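PDB 5IM3: ribonucleoside-diphosphate reductase, which probably reduces ribonucleoside diphosphates to the deoxyribonucleotides needed for DNA synthesis, under allosteric control by nucleotides such as dATP. Local coordinates for residues Gly175-Asp180 with Glu216-Tyr221; Gln576-Val581 with Thr591-Lys596; Ala685-Glu690 with Ser745-Trp750; Pro787-Leu792 with Ala849-Val854. All coordinates share one frame; numbering follows the deposited sequence.

Interaction 1: Gly175-Asp180 with Glu216-Tyr221; sequences GLAEVD and EPNYSY
L176 opens the contact by laying its CD1 methyl against the start of helix 219-239: L176 CD1 is 3.7 Å from Y221 CB and 3.5 Å from the carbonyl O of N218. Its side chain crosses that of Y221 at about a right angle. A177 contributes mainly its carbonyl, whose O accepts a weak hydrogen bond of 3.4 Å from N218 ND2. At E178 the backbone turns with positive phi. Here the CB of E178 approaches the carboxylate of E216, lying 3.8 Å from E216 OE1, while the E178 carboxylate bends off in another direction. The acid of E216 is engaged twice: E216 OE1 forms a salt bridge with K814, and E216 OE2 weakly caps N218 N at the turn leading into the helix. V179 follows with a clear CH-pi contact. Its CG1, anti to the carbonyl carbon (chi1 -66°), stands 4.0 Å from the centroid of the Y219 ring, only 9° off the ring normal. The hydroxyl of the same tyrosine is the anchor for the next residue, since D180 N donates to Y219 OH at 3.0 Å. One aromatic side chain thus offers both a face to an aliphatic group and a polar end to a backbone amide. D180 is itself the N-cap of helix 181-190, its OD1 accepting from L183 N. Within the second ATP cone domain, the loop between helices 162-173 and 181-190 is thereby seated against the first turn of helix 219-239, whose V222 also meets L176 and V179, and helix 807-815 flanks the pair through K814.

Interaction 2: Gln576-Val581 with Thr591-Lys596; sequences QHVGVV and TLNTNK
N593 lays the flat of its carboxamide against the peptide that joins G579 to V580. The two planes are within about 10° of parallel, and N593 CG lies 3.4 Å from V580 N and 3.5 Å from G579 C. The packing is therefore face to face, and no direct hydrogen bond crosses between the segments. With CG anti to its carbonyl carbon (chi1 -67°), N593 swings the amide over the loop, so that ND2 comes to 3.3 Å from G579 CA at one end and OD1 to 3.1 Å from V580 C at the other. The nitrogen end is held from outside: ND2 donates to Q575 O. It also makes a weak bond to a water that lies 3.2 Å from V578 O, giving a loose bridge back to the first segment. V581 meets the asparagine at about a right angle, its CG2 resting 3.4 Å from N593 OD1. The other methyl of V581, CG1, is turned toward T591 and L592, 4.0 Å from T591 CA. A backbone touch completes the fit, as N593 CA makes a C-H...O contact of 3.4 Å with V580 O. The example shows a polar side chain used for its flat surface as much as for its donors. V581 N finds its acceptor in N570, on helix 566-571, and the hydroxyl of T594 is bonded to H582 ND1. In the barrel domain the two loop segments lie between helix 566-571, touched by V580 and T591, and the sheet, where L592 and T594 rest on strand 600-608 and T594 also reaches strand 373-377.

Interaction 3: Ala685-Glu690 with Ser745-Trp750; sequences ADQSME and SETLDW
Hydrogen bonds to one carboxylate, that of E690, dominate the meeting with T747, L748 and W750. OE2 takes two well-formed bonds from different sides. T747 N lies 3.0 Å from E690 OE2 on the syn lone pair, whereas W750 NE1 meets E690 OE2 at 3.1 Å on the anti lone pair, nearly straight at 172°. A weak third bond comes from L748 N. E690 OE1 accepts from T747 OG1 at 2.8 Å, met well above the carboxylate plane (52° out of it), and more weakly from T747 N. The chain of E690 is extended, with CG anti to the backbone N, which carries the acid off the helix to the backbone of the loop. Such a set of donors would be expected to favour the charged form of this buried glutamate. Orientation of flat groups is part of the same design: carboxylate and indole lie 5° apart, almost coplanar, and bonds on both sides of OE2 should tend to resist rotation about the last torsion. Van der Waals contacts are fewer. E690 CG sits at the indole edge, in its plane, 3.6 Å from W750 CZ2; L748 CB packs 3.5 Å from E690 OE2; and Q687 CG touches T747 CG2 at 4.0 Å. A salt bridge lies beside the contact, where D686 pairs with K868 and accepts from W869 NE1, while the hydroxyl of S745 turns to D743. The loop preceding helix 751-757 is in this way fixed to the side of the long helix 679-707, whose Y694 meets W750 edge-to-face, and W869 lies nearly parallel against the same indole.

Interaction 4: Pro787-Leu792 with Ala849-Val854; sequences PTYQNL and ATAFEV
A851 presents its methyl to P787 and Y789, with A851 CB 3.9 Å from P787 CG and 4.4 Å from Y789 CD1. Next outward come the aromatics. The side chains of Y789 and F852 run side by side in the same direction, and Y789 CE1 approaches F852 CE2 at 3.9 Å. The tyrosine is swung there with CG anti to its backbone N (chi1 -170°), and its hydroxyl ends in the plane of the F852 ring, at the edge, with Y789 OH 3.8 Å from F852 CE2. Beneath this layer the backbones join directly. A851 N donates to T788 O at 2.8 Å, approaching the carbonyl at 160° and tilted 18° from its plane; A851 CB lies 3.5 Å from T788 O. T850 slides past N791 in the opposite direction, its OG1 3.8 Å from N791 ND2. At the polar edge water takes over: one molecule accepts from N791 N and is weakly linked to T850 OG1, and another donates to both N791 OD1 and A849 O. The amide of N791 is gripped further by its neighbours, ND2 donating to Y848 O and G832 O, and OD1 accepting from N806 ND2. T788 OG1 is bonded to Y670 OH of helix 665-672. The second segment contains a type I beta turn, closed by E853 N to T850 O. This is loop-to-loop packing within the barrel domain of the reductase, built on the ten-stranded alpha-beta barrel, and it joins the approach to strand 792-795 with the link between helices 842-847 and 856-866.

Overall arrangement
From the N terminus, the chain passes an ATP cone before interaction 1 closes a largely helical excursion of 35 residues within the second cone. The other three lie in the barrel domain. Interaction 2 closes a short loop, just nine residues, between helix 566-571 and strand 600-608. Interaction 3 spans 54 residues, returning the chain to helix 679-707, and interaction 4 spans 56, bringing two loops together. All four are in series: none nests in or crosses another, and none touches another. Interactions 1 and 2 lie on opposite sides of the chain's centre, 51 Å apart between centres, whereas interaction 4 comes within about 10 Å of interaction 1 at nearest atoms.

Interaction 1: Gly175-Asp180 with Glu216-Tyr221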
# COMPACT_ATOMS: atom_id res chain seq x y z
N GLY A 175 -48.86 29.42 22.39
CA GLY A 175 -47.64 30.18 22.50
C GLY A 175 -46.54 29.80 21.53
O GLY A 175 -45.39 30.21 21.73
N LEU A 176 -46.85 29.04 20.49
CA LEU A 176 -45.86 28.59 19.52
C LEU A 176 -46.22 29.09 18.13
O LEU A 176 -47.40 29.16 17.78
CB LEU A 176 -45.74 27.06 19.52
CG LEU A 176 -45.28 26.44 20.84
CD1 LEU A 176 -45.30 24.92 20.76
CD2 LEU A 176 -43.89 26.93 21.21
N ALA A 177 -45.20 29.44 17.35
CA ALA A 177 -45.39 30.00 16.03
C ALA A 177 -45.31 28.92 14.96
O ALA A 177 -44.66 27.89 15.13
CB ALA A 177 -44.34 31.08 15.75
N GLU A 178 -45.98 29.18 13.83
CA GLU A 178 -45.96 28.28 12.68
C GLU A 178 -46.39 26.86 13.06
O GLU A 178 -45.92 25.88 12.50
CB GLU A 178 -44.58 28.26 12.02
CG GLU A 178 -44.26 29.52 11.23
CD GLU A 178 -45.10 29.64 9.97
OE1 GLU A 178 -45.55 28.60 9.45
OE2 GLU A 178 -45.31 30.79 9.50
N VAL A 179 -47.30 26.75 14.03
CA VAL A 179 -47.90 25.47 14.40
C VAL A 179 -49.39 25.55 14.13
O VAL A 179 -50.04 26.56 14.43
CB VAL A 179 -47.63 25.12 15.88
CG1 VAL A 179 -46.15 24.86 16.10
CG2 VAL A 179 -48.14 26.22 16.80
N ASP A 180 -49.94 24.48 13.56
CA ASP A 180 -51.33 24.45 13.10
C ASP A 180 -52.06 23.33 13.84
O ASP A 180 -51.90 22.15 13.52
CB ASP A 180 -51.38 24.24 11.59
CG ASP A 180 -52.75 24.53 11.01
OD1 ASP A 180 -53.74 24.46 11.77
OD2 ASP A 180 -52.84 24.82 9.80
N GLU A 216 -40.84 22.21 10.97
CA GLU A 216 -40.97 23.27 11.96
C GLU A 216 -40.59 22.74 13.34
O GLU A 216 -41.35 21.95 13.93
CB GLU A 216 -42.39 23.83 11.96
CG GLU A 216 -42.69 24.78 13.11
CD GLU A 216 -41.73 25.95 13.15
OE1 GLU A 216 -41.28 26.38 12.07
OE2 GLU A 216 -41.42 26.44 14.26
N PRO A 217 -39.45 23.15 13.89
CA PRO A 217 -39.00 22.53 15.15
C PRO A 217 -39.95 22.73 16.31
O PRO A 217 -40.01 21.88 17.20
CB PRO A 217 -37.65 23.22 15.40
CG PRO A 217 -37.74 24.52 14.70
CD PRO A 217 -38.57 24.25 13.47
N ASN A 218 -40.72 23.83 16.32
CA ASN A 218 -41.61 24.10 17.45
C ASN A 218 -42.60 22.97 17.69
O ASN A 218 -43.18 22.90 18.78
CB ASN A 218 -42.35 25.41 17.24
CG ASN A 218 -41.48 26.62 17.51
OD1 ASN A 218 -40.63 26.60 18.40
ND2 ASN A 218 -41.68 27.69 16.75
N TYR A 219 -42.81 22.09 16.71
CA TYR A 219 -43.66 20.93 16.95
C TYR A 219 -43.07 19.98 17.98
O TYR A 219 -43.82 19.18 18.57
CB TYR A 219 -43.91 20.18 15.64
CG TYR A 219 -44.93 20.85 14.76
CD1 TYR A 219 -46.28 20.80 15.08
CD2 TYR A 219 -44.56 21.55 13.63
CE1 TYR A 219 -47.23 21.42 14.29
CE2 TYR A 219 -45.50 22.17 12.83
CZ TYR A 219 -46.83 22.10 13.17
OH TYR A 219 -47.78 22.72 12.39
N SER A 220 -41.76 20.04 18.22
CA SER A 220 -41.17 19.24 19.29
C SER A 220 -41.83 19.57 20.62
O SER A 220 -42.15 18.67 21.41
CB SER A 220 -39.66 19.48 19.35
OG SER A 220 -39.09 18.81 20.47
N TYR A 221 -42.03 20.86 20.90
CA TYR A 221 -42.76 21.25 22.11
C TYR A 221 -44.19 20.72 22.06
O TYR A 221 -44.71 20.23 23.06
CB TYR A 221 -42.76 22.76 22.27
CG TYR A 221 -41.38 23.39 22.31
CD1 TYR A 221 -40.56 23.25 23.43
CD2 TYR A 221 -40.90 24.12 21.23
CE1 TYR A 221 -39.31 23.83 23.47
CE2 TYR A 221 -39.65 24.70 21.26
CZ TYR A 221 -38.85 24.55 22.38
OH TYR A 221 -37.60 25.12 22.41

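Interaction 2: Gln576-Val581 with Thr591-Lys596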
# COMPACT_ATOMS: atom_id res chain seq x y z
N GLN A 576 -2.85 23.15 47.48
CA GLN A 576 -1.47 22.71 47.48
C GLN A 576 -0.90 22.55 48.88
O GLN A 576 0.08 21.82 49.07
CB GLN A 576 -0.59 23.69 46.70
CG GLN A 576 -0.92 23.79 45.23
CD GLN A 576 -0.26 24.98 44.57
OE1 GLN A 576 0.96 25.11 44.57
NE2 GLN A 576 -1.07 25.87 44.00
N HIS A 577 -1.48 23.24 49.87
CA HIS A 577 -0.93 23.26 51.22
C HIS A 577 -1.25 22.01 52.02
O HIS A 577 -0.71 21.85 53.12
CB HIS A 577 -1.45 24.49 51.97
CG HIS A 577 -2.92 24.44 52.24
ND1 HIS A 577 -3.86 24.35 51.24
CD2 HIS A 577 -3.62 24.47 53.41
CE1 HIS A 577 -5.07 24.33 51.77
NE2 HIS A 577 -4.95 24.40 53.08
N VAL A 578 -2.10 21.13 51.51
CA VAL A 578 -2.61 20.02 52.32
C VAL A 578 -2.62 18.73 51.51
O VAL A 578 -3.05 17.69 52.00
CB VAL A 578 -4.01 20.37 52.87
CG1 VAL A 578 -5.07 20.27 51.77
CG2 VAL A 578 -4.36 19.49 54.05
N GLY A 579 -2.15 18.79 50.26
CA GLY A 579 -2.11 17.59 49.45
C GLY A 579 -1.61 17.87 48.05
O GLY A 579 -1.15 18.98 47.74
N VAL A 580 -1.70 16.84 47.22
CA VAL A 580 -1.19 16.86 45.85
C VAL A 580 -2.24 16.26 44.93
O VAL A 580 -2.93 15.30 45.30
CB VAL A 580 0.15 16.08 45.74
CG1 VAL A 580 0.55 15.87 44.28
CG2 VAL A 580 1.26 16.79 46.51
N VAL A 581 -2.38 16.83 43.74
CA VAL A 581 -3.25 16.26 42.71
C VAL A 581 -2.48 15.17 41.99
O VAL A 581 -1.47 15.43 41.34
CB VAL A 581 -3.73 17.33 41.73
CG1 VAL A 581 -4.75 16.74 40.76
CG2 VAL A 581 -4.32 18.52 42.47
N THR A 591 -9.72 18.18 39.34
CA THR A 591 -8.33 18.23 39.82
C THR A 591 -8.38 18.39 41.34
O THR A 591 -8.28 19.50 41.88
CB THR A 591 -7.53 19.35 39.16
OG1 THR A 591 -8.18 20.61 39.37
CG2 THR A 591 -7.39 19.10 37.67
N LEU A 592 -8.54 17.27 42.04
CA LEU A 592 -8.64 17.24 43.49
C LEU A 592 -7.56 16.34 44.09
O LEU A 592 -7.09 15.40 43.44
CB LEU A 592 -10.02 16.74 43.93
CG LEU A 592 -11.23 17.55 43.47
CD1 LEU A 592 -12.52 16.84 43.84
CD2 LEU A 592 -11.21 18.95 44.07
N ASN A 593 -7.18 16.64 45.33
CA ASN A 593 -6.15 15.88 46.02
C ASN A 593 -6.66 14.49 46.41
O ASN A 593 -7.84 14.29 46.68
CB ASN A 593 -5.68 16.60 47.28
CG ASN A 593 -4.95 17.89 46.97
OD1 ASN A 593 -4.52 18.13 45.84
ND2 ASN A 593 -4.79 18.73 47.99
N THR A 594 -5.73 13.53 46.46
CA THR A 594 -6.02 12.20 46.96
C THR A 594 -4.87 11.74 47.85
O THR A 594 -3.74 12.21 47.72
CB THR A 594 -6.22 11.18 45.82
OG1 THR A 594 -5.15 11.30 44.88
CG2 THR A 594 -7.55 11.42 45.12
N ASN A 595 -5.17 10.82 48.76
CA ASN A 595 -4.13 10.18 49.55
C ASN A 595 -4.69 8.92 50.19
O ASN A 595 -5.81 8.48 49.88
CB ASN A 595 -3.54 11.14 50.59
CG ASN A 595 -4.55 11.59 51.63
OD1 ASN A 595 -5.30 10.78 52.18
ND2 ASN A 595 -4.56 12.88 51.92
N LYS A 596 -3.90 8.34 51.09
CA LYS A 596 -4.26 7.13 51.81
C LYS A 596 -5.67 7.20 52.40
O LYS A 596 -6.38 6.20 52.45
CB LYS A 596 -3.20 6.92 52.91
CG LYS A 596 -3.31 5.68 53.74
CD LYS A 596 -2.04 5.50 54.59
CE LYS A 596 -1.86 6.62 55.63
NZ LYS A 596 -2.72 6.41 56.81
O HOH W 1 -5.80 16.90 50.55
O HOH W 2 -3.58 20.37 45.71

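Interaction 3: Ala685-Glu690 with Ser745-Trp750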
# COMPACT_ATOMS: atom_id res chain seq x y z
N ALA A 685 -16.29 33.45 25.23
CA ALA A 685 -15.90 32.36 26.12
C ALA A 685 -15.08 32.87 27.29
O ALA A 685 -15.22 32.39 28.43
CB ALA A 685 -15.10 31.31 25.35
N ASP A 686 -14.21 33.85 27.04
CA ASP A 686 -13.40 34.44 28.10
C ASP A 686 -14.26 35.18 29.11
O ASP A 686 -14.20 34.91 30.31
CB ASP A 686 -12.36 35.38 27.48
CG ASP A 686 -11.33 35.86 28.49
OD1 ASP A 686 -11.67 35.99 29.68
OD2 ASP A 686 -10.18 36.13 28.08
N GLN A 687 -15.09 36.11 28.62
CA GLN A 687 -15.82 37.00 29.51
C GLN A 687 -16.97 36.29 30.23
O GLN A 687 -17.27 36.62 31.38
CB GLN A 687 -16.35 38.19 28.73
CG GLN A 687 -15.25 39.00 28.06
CD GLN A 687 -15.79 40.06 27.12
OE1 GLN A 687 -15.26 40.26 26.03
NE2 GLN A 687 -16.85 40.74 27.55
N SER A 688 -17.63 35.34 29.56
CA SER A 688 -18.72 34.62 30.22
C SER A 688 -18.19 33.78 31.38
O SER A 688 -18.84 33.68 32.43
CB SER A 688 -19.47 33.75 29.22
OG SER A 688 -18.58 32.95 28.47
N MET A 689 -17.01 33.17 31.21
CA MET A 689 -16.42 32.42 32.31
C MET A 689 -15.96 33.35 33.43
O MET A 689 -16.10 33.01 34.61
CB MET A 689 -15.25 31.57 31.81
CG MET A 689 -15.58 30.10 31.69
SD MET A 689 -16.18 29.40 33.23
CE MET A 689 -17.65 28.56 32.66
N GLU A 690 -15.41 34.51 33.08
CA GLU A 690 -15.00 35.47 34.09
C GLU A 690 -16.19 35.93 34.92
O GLU A 690 -16.08 36.13 36.13
CB GLU A 690 -14.32 36.67 33.43
CG GLU A 690 -13.77 37.69 34.41
CD GLU A 690 -13.24 38.94 33.73
OE1 GLU A 690 -13.39 39.06 32.49
OE2 GLU A 690 -12.67 39.80 34.43
N SER A 745 -6.13 39.16 29.95
CA SER A 745 -7.03 40.31 30.02
C SER A 745 -8.13 40.07 31.06
O SER A 745 -8.47 38.94 31.40
CB SER A 745 -7.66 40.59 28.65
OG SER A 745 -8.55 39.55 28.27
N GLU A 746 -8.68 41.18 31.56
CA GLU A 746 -9.71 41.16 32.58
C GLU A 746 -10.70 42.28 32.31
O GLU A 746 -10.30 43.39 31.96
CB GLU A 746 -9.11 41.33 33.98
CG GLU A 746 -8.00 40.34 34.31
CD GLU A 746 -7.36 40.60 35.66
OE1 GLU A 746 -6.25 40.07 35.91
OE2 GLU A 746 -7.97 41.34 36.47
N THR A 747 -11.99 41.99 32.49
CA THR A 747 -13.04 42.98 32.28
C THR A 747 -13.77 43.36 33.56
O THR A 747 -14.66 44.22 33.51
CB THR A 747 -14.05 42.46 31.25
OG1 THR A 747 -14.84 41.41 31.83
CG2 THR A 747 -13.34 41.92 30.01
N LEU A 748 -13.43 42.75 34.69
CA LEU A 748 -14.06 43.03 35.97
C LEU A 748 -13.02 43.61 36.93
O LEU A 748 -11.83 43.68 36.63
CB LEU A 748 -14.68 41.77 36.58
CG LEU A 748 -16.14 41.45 36.21
CD1 LEU A 748 -16.34 41.39 34.71
CD2 LEU A 748 -16.54 40.13 36.86
N ASP A 749 -13.49 44.03 38.10
CA ASP A 749 -12.63 44.50 39.18
C ASP A 749 -12.58 43.41 40.25
O ASP A 749 -13.53 43.22 41.00
CB ASP A 749 -13.14 45.81 39.77
CG ASP A 749 -12.29 46.30 40.92
OD1 ASP A 749 -11.10 45.91 40.99
OD2 ASP A 749 -12.80 47.07 41.76
N TRP A 750 -11.45 42.70 40.31
CA TRP A 750 -11.30 41.57 41.21
C TRP A 750 -10.67 41.95 42.55
O TRP A 750 -10.73 41.15 43.49
CB TRP A 750 -10.45 40.49 40.55
CG TRP A 750 -11.14 39.79 39.42
CD1 TRP A 750 -11.21 40.20 38.12
CD2 TRP A 750 -11.87 38.56 39.49
NE1 TRP A 750 -11.93 39.30 37.38
CE2 TRP A 750 -12.35 38.29 38.20
CE3 TRP A 750 -12.17 37.67 40.53
CZ2 TRP A 750 -13.10 37.15 37.91
CZ3 TRP A 750 -12.92 36.54 40.24
CH2 TRP A 750 -13.38 36.29 38.94

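Interaction 4: Pro787-Leu792 with Ala849-Val854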
# COMPACT_ATOMS: atom_id res chain seq x y z
N PRO A 787 -18.89 22.22 20.16
CA PRO A 787 -19.53 22.68 18.92
C PRO A 787 -20.49 21.62 18.42
O PRO A 787 -20.33 20.43 18.68
CB PRO A 787 -18.35 22.86 17.96
CG PRO A 787 -17.31 21.92 18.47
CD PRO A 787 -17.46 21.92 19.96
N THR A 788 -21.53 22.07 17.72
CA THR A 788 -22.50 21.14 17.16
C THR A 788 -21.79 20.06 16.36
O THR A 788 -21.01 20.36 15.44
CB THR A 788 -23.49 21.90 16.27
OG1 THR A 788 -24.14 22.92 17.05
CG2 THR A 788 -24.55 20.95 15.70
N TYR A 789 -22.04 18.80 16.70
CA TYR A 789 -21.41 17.70 15.97
C TYR A 789 -22.00 17.58 14.57
O TYR A 789 -21.27 17.29 13.61
CB TYR A 789 -21.57 16.39 16.74
CG TYR A 789 -20.75 15.26 16.17
CD1 TYR A 789 -19.37 15.21 16.36
CD2 TYR A 789 -21.35 14.25 15.43
CE1 TYR A 789 -18.62 14.18 15.84
CE2 TYR A 789 -20.60 13.21 14.91
CZ TYR A 789 -19.23 13.18 15.11
OH TYR A 789 -18.47 12.16 14.59
N GLN A 790 -23.31 17.78 14.42
CA GLN A 790 -23.93 17.83 13.11
C GLN A 790 -25.29 18.50 13.23
O GLN A 790 -26.04 18.22 14.16
CB GLN A 790 -24.07 16.43 12.50
CG GLN A 790 -24.71 15.41 13.43
CD GLN A 790 -24.72 14.01 12.84
OE1 GLN A 790 -24.41 13.82 11.66
NE2 GLN A 790 -25.07 13.03 13.66
N ASN A 791 -25.58 19.39 12.28
CA ASN A 791 -26.84 20.14 12.28
C ASN A 791 -28.05 19.27 11.96
O ASN A 791 -29.17 19.77 12.00
CB ASN A 791 -26.76 21.29 11.28
CG ASN A 791 -25.66 22.28 11.62
OD1 ASN A 791 -25.53 22.71 12.77
ND2 ASN A 791 -24.86 22.65 10.62
N LEU A 792 -27.85 17.99 11.66
CA LEU A 792 -28.94 17.10 11.30
C LEU A 792 -28.59 15.69 11.75
O LEU A 792 -27.46 15.24 11.58
CB LEU A 792 -29.20 17.14 9.79
CG LEU A 792 -30.32 16.28 9.19
CD1 LEU A 792 -30.84 16.94 7.92
CD2 LEU A 792 -29.84 14.87 8.89
N ALA A 849 -21.14 26.21 11.01
CA ALA A 849 -20.08 25.24 10.80
C ALA A 849 -20.17 24.17 11.87
O ALA A 849 -20.52 24.44 13.02
CB ALA A 849 -18.72 25.92 10.83
N THR A 850 -19.88 22.94 11.47
CA THR A 850 -19.98 21.78 12.34
C THR A 850 -18.63 21.52 13.03
O THR A 850 -17.62 22.18 12.75
CB THR A 850 -20.51 20.60 11.51
OG1 THR A 850 -21.92 20.49 11.72
CG2 THR A 850 -19.83 19.29 11.83
N ALA A 851 -18.61 20.58 13.98
CA ALA A 851 -17.41 20.33 14.77
C ALA A 851 -16.19 20.01 13.91
O ALA A 851 -15.08 20.45 14.21
CB ALA A 851 -17.68 19.18 15.75
N PHE A 852 -16.38 19.23 12.84
CA PHE A 852 -15.24 18.83 12.01
C PHE A 852 -14.87 19.86 10.96
O PHE A 852 -13.86 19.67 10.27
CB PHE A 852 -15.52 17.49 11.34
CG PHE A 852 -15.09 16.31 12.16
CD1 PHE A 852 -13.75 16.09 12.42
CD2 PHE A 852 -16.02 15.43 12.67
CE1 PHE A 852 -13.34 15.02 13.18
CE2 PHE A 852 -15.62 14.35 13.43
CZ PHE A 852 -14.28 14.14 13.69
N GLU A 853 -15.64 20.94 10.81
CA GLU A 853 -15.28 22.02 9.90
C GLU A 853 -15.06 23.33 10.65
O GLU A 853 -15.12 24.41 10.06
CB GLU A 853 -16.33 22.19 8.80
CG GLU A 853 -17.78 21.92 9.21
CD GLU A 853 -18.67 21.50 8.06
OE1 GLU A 853 -18.17 20.83 7.12
OE2 GLU A 853 -19.87 21.82 8.09
N VAL A 854 -14.79 23.24 11.96
CA VAL A 854 -14.21 24.34 12.73
C VAL A 854 -12.77 23.97 13.03
O VAL A 854 -12.50 22.87 13.54
CB VAL A 854 -14.99 24.61 14.03
CG1 VAL A 854 -14.31 25.70 14.84
CG2 VAL A 854 -16.43 25.00 13.73
O HOH W 3 -23.75 24.23 13.65
O HOH W 4 -24.10 18.49 9.84